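PDB 4BHX: paternally-expressed gene 3 protein from Homo sapiens, which mediates between p53 and BAX in a DNA-damage-induced neuronal death pathway and, through the SCAN domain modelled here, forms homo- or heterodimers that control gene expression. Local coordinates for residues 58-70 / 79-91. Numbering follows the deposited sequence.
With EDO (1,2-ethanediol), chain G; EDO (1,2-ethanediol), chain J.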
ATOM      1  N   TYR A  58       2.275   8.509  -1.430  1.00 13.29           N
ATOM      2  CA  TYR A  58       2.029   9.657  -0.577  1.00 13.79           C
ATOM      3  C   TYR A  58       2.376   9.361   0.874  1.00 14.09           C
ATOM      4  O   TYR A  58       3.100  10.173   1.501  1.00 15.15           O
ATOM      5  CB  TYR A  58       0.588  10.189  -0.682  1.00 16.59           C
ATOM      6  CG  TYR A  58       0.398  11.707  -0.458  1.00 19.34           C
ATOM      7  CD1 TYR A  58       1.197  12.439   0.449  1.00 22.41           C
ATOM      8  CD2 TYR A  58      -0.628  12.389  -1.114  1.00 20.97           C
ATOM      9  CE1 TYR A  58       1.024  13.812   0.625  1.00 23.06           C
ATOM     10  CE2 TYR A  58      -0.783  13.754  -0.994  1.00 22.36           C
ATOM     11  CZ  TYR A  58       0.016  14.459  -0.084  1.00 24.08           C
ATOM     12  OH  TYR A  58      -0.177  15.811   0.032  1.00 25.02           O
ATOM     13  N   LEU A  59       1.947   8.201   1.373  1.00 14.57           N
ATOM     14  CA  LEU A  59       2.213   7.801   2.754  1.00 15.54           C
ATOM     15  C   LEU A  59       3.735   7.747   3.040  1.00 16.98           C
ATOM     16  O   LEU A  59       4.183   8.108   4.150  1.00 15.82           O
ATOM     17  CB  LEU A  59       1.530   6.482   3.069  1.00 15.80           C
ATOM     18  CG  LEU A  59      -0.013   6.611   3.116  1.00 16.47           C
ATOM     19  CD1 LEU A  59      -0.544   5.203   3.348  1.00 16.92           C
ATOM     20  CD2 LEU A  59      -0.481   7.609   4.205  1.00 17.71           C
ATOM     21  N   THR A  60       4.542   7.374   2.048  1.00 16.73           N
ATOM     22  CA  THR A  60       5.962   7.330   2.260  1.00 16.21           C
ATOM     23  C   THR A  60       6.634   8.718   2.298  1.00 15.94           C
ATOM     24  O   THR A  60       7.698   8.844   2.858  1.00 18.38           O
ATOM     25  CB  THR A  60       6.673   6.446   1.218  1.00 17.33           C
ATOM     26  OG1 THR A  60       6.776   7.164  -0.020  1.00 17.89           O
ATOM     27  CG2 THR A  60       5.956   5.186   1.037  1.00 19.72           C
ATOM     28  N   ILE A  61       6.106   9.736   1.651  1.00 16.89           N
ATOM     29  CA  ILE A  61       6.756  11.003   1.591  1.00 18.59           C
ATOM     30  C   ILE A  61       6.297  11.992   2.676  1.00 20.35           C
ATOM     31  O   ILE A  61       6.775  13.100   2.706  1.00 19.60           O
ATOM     32  CB  ILE A  61       6.701  11.644   0.184  1.00 17.63           C
ATOM     33  CG1 ILE A  61       5.313  12.110  -0.219  1.00 16.57           C
ATOM     34  CG2 ILE A  61       7.292  10.630  -0.792  1.00 17.79           C
ATOM     35  CD1 ILE A  61       5.275  13.031  -1.397  1.00 16.58           C
ATOM     36  N   ILE A  62       5.367  11.572   3.546  1.00 21.19           N
ATOM     37  CA  ILE A  62       4.870  12.462   4.637  1.00 23.36           C
ATOM     38  C   ILE A  62       6.048  12.936   5.492  1.00 19.99           C
ATOM     39  O   ILE A  62       6.838  12.125   5.924  1.00 18.94           O
ATOM     40  CB  ILE A  62       3.858  11.681   5.568  1.00 24.34           C
ATOM     41  CG1 ILE A  62       2.652  11.210   4.793  1.00 26.48           C
ATOM     42  CG2 ILE A  62       3.376  12.514   6.760  1.00 27.78           C
ATOM     43  CD1 ILE A  62       2.123  12.272   3.842  1.00 28.85           C
ATOM     44  N   PRO A  63       6.089  14.220   5.828  1.00 23.91           N
ATOM     45  CA  PRO A  63       7.153  14.619   6.753  1.00 25.86           C
ATOM     46  C   PRO A  63       7.205  13.719   7.969  1.00 25.29           C
ATOM     47  O   PRO A  63       6.148  13.350   8.544  1.00 25.83           O
ATOM     48  CB  PRO A  63       6.780  16.071   7.112  1.00 26.62           C
ATOM     49  CG  PRO A  63       6.035  16.560   5.956  1.00 28.38           C
ATOM     50  CD  PRO A  63       5.255  15.362   5.445  1.00 24.16           C
ATOM     51  N   GLU A  64       8.411  13.326   8.331  1.00 21.88           N
ATOM     52  CA  GLU A  64       8.626  12.415   9.386  1.00 24.75           C
ATOM     53  C   GLU A  64       7.867  12.735  10.714  1.00 25.38           C
ATOM     54  O   GLU A  64       7.381  11.842  11.340  1.00 27.97           O
ATOM     55  CB  GLU A  64      10.096  12.322   9.670  1.00 26.27           C
ATOM     56  CG  GLU A  64      10.439  11.009  10.343  0.50 25.68           C
ATOM     57  CD  GLU A  64      10.300   9.850   9.381  0.50 23.88           C
ATOM     58  OE1 GLU A  64      10.214  10.077   8.170  0.50 26.60           O
ATOM     59  OE2 GLU A  64      10.283   8.739   9.844  0.50 24.61           O
ATOM     60  N   LYS A  65       7.830  13.993  11.124  1.00 28.12           N
ATOM     61  CA  LYS A  65       7.116  14.437  12.368  1.00 31.13           C
ATOM     62  C   LYS A  65       5.577  14.194  12.322  1.00 28.62           C
ATOM     63  O   LYS A  65       4.922  13.995  13.348  1.00 27.14           O
ATOM     64  CB  LYS A  65       7.393  15.914  12.611  1.00 34.93           C
ATOM     65  CG  LYS A  65       6.794  16.808  11.530  1.00 41.14           C
ATOM     66  CD  LYS A  65       7.074  18.290  11.724  1.00 45.44           C
ATOM     67  CE  LYS A  65       6.123  19.108  10.876  1.00 49.71           C
ATOM     68  NZ  LYS A  65       6.795  20.309  10.303  1.00 55.37           N
ATOM     69  N   LEU A  66       5.029  14.110  11.121  1.00 26.53           N
ATOM     70  CA  LEU A  66       3.624  13.773  10.933  1.00 25.56           C
ATOM     71  C   LEU A  66       3.311  12.282  10.762  1.00 25.09           C
ATOM     72  O   LEU A  66       2.157  11.884  10.882  1.00 24.59           O
ATOM     73  CB  LEU A  66       3.052  14.549   9.741  1.00 28.15           C
ATOM     74  CG  LEU A  66       3.345  16.051   9.586  1.00 31.05           C
ATOM     75  CD1 LEU A  66       2.508  16.644   8.483  1.00 34.06           C
ATOM     76  CD2 LEU A  66       3.083  16.812  10.863  1.00 36.72           C
ATOM     77  N   LYS A  67       4.298  11.426  10.497  1.00 22.60           N
ATOM     78  CA  LYS A  67       4.005  10.029  10.251  1.00 23.92           C
ATOM     79  C   LYS A  67       3.292   9.286  11.372  1.00 25.46           C
ATOM     80  O   LYS A  67       2.371   8.561  11.092  1.00 25.78           O
ATOM     81  CB  LYS A  67       5.238   9.262   9.806  1.00 25.86           C
ATOM     82  CG  LYS A  67       5.638   9.614   8.375  1.00 25.32           C
ATOM     83  CD  LYS A  67       6.690   8.640   7.811  1.00 27.63           C
ATOM     84  CE  LYS A  67       6.949   9.054   6.351  1.00 29.02           C
ATOM     85  NZ  LYS A  67       7.769   8.099   5.634  1.00 28.32           N
ATOM     86  N   PRO A  68       3.704   9.468  12.635  1.00 23.73           N
ATOM     87  CA  PRO A  68       2.916   8.770  13.678  1.00 24.50           C
ATOM     88  C   PRO A  68       1.439   9.187  13.722  1.00 19.52           C
ATOM     89  O   PRO A  68       0.577   8.372  13.934  1.00 23.03           O
ATOM     90  CB  PRO A  68       3.655   9.150  14.974  1.00 24.23           C
ATOM     91  CG  PRO A  68       5.048   9.542  14.516  1.00 24.05           C
ATOM     92  CD  PRO A  68       4.810  10.249  13.214  1.00 25.03           C
ATOM     93  N   TRP A  69       1.179  10.454  13.527  1.00 19.98           N
ATOM     94  CA  TRP A  69      -0.174  10.990  13.492  1.00 21.88           C
ATOM     95  C   TRP A  69      -0.990  10.416  12.350  1.00 25.15           C
ATOM     96  O   TRP A  69      -2.102   9.892  12.537  1.00 21.71           O
ATOM     97  CB  TRP A  69      -0.078  12.462  13.283  1.00 24.36           C
ATOM     98  CG  TRP A  69       0.643  13.159  14.391  1.00 35.06           C
ATOM     99  CD1 TRP A  69       2.024  13.122  14.689  1.00 36.15           C
ATOM    100  CD2 TRP A  69       0.048  14.016  15.367  1.00 35.76           C
ATOM    101  NE1 TRP A  69       2.261  13.913  15.800  1.00 44.98           N
ATOM    102  CE2 TRP A  69       1.074  14.458  16.231  1.00 40.81           C
ATOM    103  CE3 TRP A  69      -1.258  14.449  15.600  1.00 38.81           C
ATOM    104  CZ2 TRP A  69       0.819  15.310  17.306  1.00 43.58           C
ATOM    105  CZ3 TRP A  69      -1.496  15.288  16.685  1.00 39.09           C
ATOM    106  CH2 TRP A  69      -0.461  15.718  17.501  1.00 37.94           C
ATOM    107  N   VAL A  70      -0.433  10.512  11.137  1.00 21.53           N
ATOM    108  CA  VAL A  70      -1.132   9.997   9.967  1.00 22.87           C
ATOM    109  C   VAL A  70      -1.452   8.553  10.101  1.00 23.95           C
ATOM    110  O   VAL A  70      -2.561   8.134   9.753  1.00 26.96           O
ATOM    111  CB  VAL A  70      -0.354  10.296   8.643  1.00 25.94           C
ATOM    112  CG1 VAL A  70      -0.917   9.466   7.504  1.00 31.03           C
ATOM    113  CG2 VAL A  70      -0.492  11.768   8.320  1.00 26.76           C
ATOM    114  N   GLU A  79      -7.769  11.746  -0.538  1.00 28.56           N
ATOM    115  CA  GLU A  79      -8.515  12.939  -0.239  0.70 32.58           C
ATOM    116  C   GLU A  79      -8.535  13.230   1.234  1.00 28.35           C
ATOM    117  O   GLU A  79      -8.388  14.355   1.677  1.00 36.54           O
ATOM    118  CB  GLU A  79      -9.944  12.762  -0.775  0.70 35.94           C
ATOM    119  CG  GLU A  79     -10.091  13.562  -2.029  0.70 38.28           C
ATOM    120  CD  GLU A  79     -10.133  15.023  -1.686  0.70 36.81           C
ATOM    121  OE1 GLU A  79     -10.684  15.325  -0.609  0.70 38.15           O
ATOM    122  OE2 GLU A  79      -9.620  15.842  -2.476  0.70 34.90           O
ATOM    123  N   LYS A  80      -8.742  12.173   1.958  1.00 32.42           N
ATOM    124  CA  LYS A  80      -8.764  12.214   3.358  1.00 32.63           C
ATOM    125  C   LYS A  80      -7.431  12.797   3.797  1.00 38.32           C
ATOM    126  O   LYS A  80      -7.383  13.882   4.400  1.00 35.33           O
ATOM    127  CB  LYS A  80      -8.902  10.812   3.791  1.00 34.65           C
ATOM    128  CG  LYS A  80      -9.359  10.601   5.189  1.00 45.12           C
ATOM    129  CD  LYS A  80     -10.363   9.446   5.166  1.00 53.52           C
ATOM    130  CE  LYS A  80     -10.787   9.037   6.569  1.00 57.67           C
ATOM    131  NZ  LYS A  80     -10.591   7.582   6.842  1.00 57.88           N
ATOM    132  N   LEU A  81      -6.353  12.097   3.406  1.00 34.86           N
ATOM    133  CA  LEU A  81      -4.982  12.415   3.794  1.00 31.90           C
ATOM    134  C   LEU A  81      -4.693  13.876   3.565  1.00 29.44           C
ATOM    135  O   LEU A  81      -4.116  14.522   4.432  1.00 33.50           O
ATOM    136  CB  LEU A  81      -3.970  11.491   3.006  1.00 29.36           C
ATOM    137  CG  LEU A  81      -2.456  11.662   3.216  1.00 27.03           C
ATOM    138  CD1 LEU A  81      -2.083  11.464   4.658  1.00 25.08           C
ATOM    139  CD2 LEU A  81      -1.607  10.740   2.319  1.00 24.01           C
ATOM    140  N   VAL A  82      -5.099  14.398   2.415  1.00 30.14           N
ATOM    141  CA  VAL A  82      -4.885  15.775   2.048  1.00 30.57           C
ATOM    142  C   VAL A  82      -5.623  16.758   2.958  1.00 37.62           C
ATOM    143  O   VAL A  82      -5.096  17.840   3.288  1.00 35.66           O
ATOM    144  CB  VAL A  82      -5.353  16.067   0.620  1.00 32.68           C
ATOM    145  CG1 VAL A  82      -5.593  17.569   0.428  1.00 32.99           C
ATOM    146  CG2 VAL A  82      -4.320  15.577  -0.378  1.00 27.56           C
ATOM    147  N   THR A  83      -6.841  16.410   3.355  1.00 40.60           N
ATOM    148  CA  THR A  83      -7.641  17.352   4.175  1.00 40.86           C
ATOM    149  C   THR A  83      -7.112  17.303   5.592  1.00 42.21           C
ATOM    150  O   THR A  83      -6.952  18.338   6.272  1.00 40.30           O
ATOM    151  CB  THR A  83      -9.136  17.029   4.125  1.00 39.38           C
ATOM    152  OG1 THR A  83      -9.377  15.682   4.565  1.00 38.89           O
ATOM    153  CG2 THR A  83      -9.634  17.239   2.696  1.00 35.90           C
ATOM    154  N   LEU A  84      -6.728  16.102   5.979  1.00 39.14           N
ATOM    155  CA  LEU A  84      -6.044  15.937   7.215  1.00 39.24           C
ATOM    156  C   LEU A  84      -4.732  16.763   7.264  1.00 50.65           C
ATOM    157  O   LEU A  84      -4.521  17.553   8.194  1.00 55.78           O
ATOM    158  CB  LEU A  84      -5.804  14.468   7.418  1.00 36.51           C
ATOM    159  CG  LEU A  84      -5.091  14.088   8.667  1.00 39.81           C
ATOM    160  CD1 LEU A  84      -5.962  14.430   9.873  1.00 46.06           C
ATOM    161  CD2 LEU A  84      -4.767  12.616   8.591  1.00 38.62           C
ATOM    162  N   LEU A  85      -3.868  16.644   6.266  1.00 44.48           N
ATOM    163  CA  LEU A  85      -2.644  17.408   6.323  1.00 44.37           C
ATOM    164  C   LEU A  85      -2.958  18.907   6.193  1.00 44.12           C
ATOM    165  O   LEU A  85      -2.212  19.743   6.636  1.00 42.58           O
ATOM    166  CB  LEU A  85      -1.645  16.947   5.252  1.00 41.20           C
ATOM    167  CG  LEU A  85      -1.258  15.449   5.245  1.00 40.91           C
ATOM    168  CD1 LEU A  85      -0.805  15.049   3.851  1.00 40.59           C
ATOM    169  CD2 LEU A  85      -0.199  15.051   6.256  1.00 39.91           C
ATOM    170  N   GLU A  86      -4.068  19.260   5.573  1.00 52.15           N
ATOM    171  CA  GLU A  86      -4.471  20.653   5.538  1.00 54.02           C
ATOM    172  C   GLU A  86      -4.772  21.177   6.989  1.00 59.14           C
ATOM    173  O   GLU A  86      -4.828  22.390   7.178  1.00 58.22           O
ATOM    174  CB  GLU A  86      -5.641  20.839   4.545  1.00 53.24           C
ATOM    175  CG  GLU A  86      -5.203  20.891   3.082  1.00 52.80           C
ATOM    176  CD  GLU A  86      -6.340  20.960   2.050  1.00 54.80           C
ATOM    177  OE1 GLU A  86      -7.428  20.364   2.234  1.00 53.48           O
ATOM    178  OE2 GLU A  86      -6.119  21.589   0.993  1.00 51.66           O
ATOM    179  N   ASN A  87      -4.880  20.282   7.998  1.00 62.99           N
ATOM    180  CA  ASN A  87      -5.175  20.665   9.414  1.00 63.67           C
ATOM    181  C   ASN A  87      -4.355  20.028  10.607  1.00 66.79           C
ATOM    182  O   ASN A  87      -4.791  20.109  11.767  1.00 66.16           O
ATOM    183  CB  ASN A  87      -6.708  20.501   9.672  1.00 65.93           C
ATOM    184  CG  ASN A  87      -7.131  19.071  10.072  1.00 62.82           C
ATOM    185  OD1 ASN A  87      -8.241  18.642   9.770  1.00 61.68           O
ATOM    186  ND2 ASN A  87      -6.272  18.353  10.768  1.00 64.82           N
ATOM    187  N   TYR A  88      -3.179  19.445  10.345  1.00 62.65           N
ATOM    188  CA  TYR A  88      -2.365  18.612  11.233  0.50 57.77           C
ATOM    189  C   TYR A  88      -0.900  19.132  11.355  1.00 56.56           C
ATOM    190  O   TYR A  88      -0.080  18.612  12.136  1.00 52.94           O
ATOM    191  CB  TYR A  88      -2.309  17.241  10.529  0.50 56.94           C
ATOM    192  CG  TYR A  88      -2.615  16.031  11.356  0.50 51.66           C
ATOM    193  CD1 TYR A  88      -3.501  16.089  12.429  0.50 51.18           C
ATOM    194  CD2 TYR A  88      -2.052  14.821  11.036  0.50 47.10           C
ATOM    195  CE1 TYR A  88      -3.787  14.966  13.180  0.50 46.57           C
ATOM    196  CE2 TYR A  88      -2.335  13.701  11.774  0.50 44.81           C
ATOM    197  CZ  TYR A  88      -3.203  13.781  12.841  0.50 45.79           C
ATOM    198  OH  TYR A  88      -3.467  12.671  13.594  0.50 47.44           O
ATOM    199  N   LYS A  89      -0.554  20.088  10.493  1.00 60.99           N
ATOM    200  CA  LYS A  89       0.846  20.369  10.109  1.00 66.21           C
ATOM    201  C   LYS A  89       1.759  21.145  11.061  1.00 69.64           C
ATOM    202  O   LYS A  89       2.913  20.754  11.243  1.00 68.01           O
ATOM    203  CB  LYS A  89       0.932  21.031   8.715  1.00 68.03           C
ATOM    204  CG  LYS A  89      -0.380  21.380   8.015  1.00 66.82           C
ATOM    205  CD  LYS A  89      -1.105  22.616   8.538  1.00 62.68           C
ATOM    206  CE  LYS A  89      -1.804  23.333   7.392  1.00 61.84           C
ATOM    207  NZ  LYS A  89      -0.836  23.980   6.465  1.00 60.12           N
ATOM    208  N   GLU A  90       1.289  22.269  11.599  1.00 81.02           N
ATOM    209  CA  GLU A  90       2.119  23.107  12.491  1.00 85.25           C
ATOM    210  C   GLU A  90       2.396  22.313  13.783  1.00 86.50           C
ATOM    211  O   GLU A  90       1.613  22.374  14.737  1.00 89.78           O
ATOM    212  CB  GLU A  90       1.427  24.444  12.820  1.00 84.87           C
ATOM    213  CG  GLU A  90       0.922  25.259  11.626  1.00 87.36           C
ATOM    214  CD  GLU A  90      -0.498  25.800  11.820  1.00 89.78           C
ATOM    215  OE1 GLU A  90      -1.215  25.318  12.732  1.00 89.21           O
ATOM    216  OE2 GLU A  90      -0.912  26.698  11.050  1.00 84.43           O
ATOM    217  N   MET A  91       3.507  21.569  13.798  1.00 85.45           N
ATOM    218  CA  MET A  91       3.751  20.512  14.797  1.00 83.96           C
ATOM    219  C   MET A  91       5.111  20.682  15.483  1.00 80.77           C
ATOM    220  O   MET A  91       5.229  20.506  16.705  1.00 73.59           O
ATOM    221  CB  MET A  91       3.632  19.132  14.110  1.00 86.81           C
ATOM    222  CG  MET A  91       4.455  17.979  14.702  1.00 88.88           C
ATOM    223  SD  MET A  91       3.516  16.718  15.601  1.00 88.09           S
ATOM    224  CE  MET A  91       4.794  15.911  16.577  1.00 81.93           C
TER
HETATM  225  C1  EDO G1095       3.743   5.503   6.189  1.00 42.04           C
HETATM  226  O1  EDO G1095       2.876   4.361   6.037  1.00 46.49           O
HETATM  227  C2  EDO G1095       3.237   6.599   7.114  1.00 41.39           C
HETATM  228  O2  EDO G1095       3.321   7.841   6.407  1.00 36.28           O
HETATM  229  C1  EDO J1098       1.172   5.788  16.349  1.00 46.02           C
HETATM  230  O1  EDO J1098       1.493   6.857  15.485  1.00 45.93           O
HETATM  231  C2  EDO J1098       0.265   4.905  15.516  1.00 46.42           C
HETATM  232  O2  EDO J1098      -0.558   4.179  16.416  1.00 44.15           O
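With chi1 at 178° the Leu81 CG swings away from its own amide, toward segment 58-70, and chi2 then lays CD2 over one face of the Tyr58 ring and CD1 against Val70 CG1. The CD2 methyl sits 3.9 Å from the Tyr58 ring centroid, a CH-pi contact displaced toward the rim, and also meets Leu59 CD2. One turn along, Leu85 has CG beside the backbone N (chi1 -56°), and from there its methyls fork. CD1 reaches Tyr58 CE1 obliquely and packs on Ile62 CD1, while CD2 lies 3.9 Å from Leu66 CD1 and touches Val70 CG2.

Toward the C-terminal end of segment 79-91, one of two deposited Tyr88 conformers takes the indole edge of Trp69 on its face, a T-shaped stack with planes at 85° and centroids 5.1 Å apart. This stack, the weak 3.3 Å hydrogen bond from Tyr88 OH to Trp69 O and Leu84 CD1 over the Tyr88 ring are doubtful, since the modelled ring crowds Trp69 CB. Poorly ordered Met91 brings SD obliquely to the five-membered ring of Trp69, 3.8 Å from its centroid, as a Met-aromatic contact; the Met91 and Lys65 side chains slide past each other in opposite directions.

Helix 78-85 and the chain after it thus pack against the end of helix 46-61, the link 62-66 and the start of helix 67-73 within the SCAN domain. Cohesion rests mainly on apolar and aromatic packing.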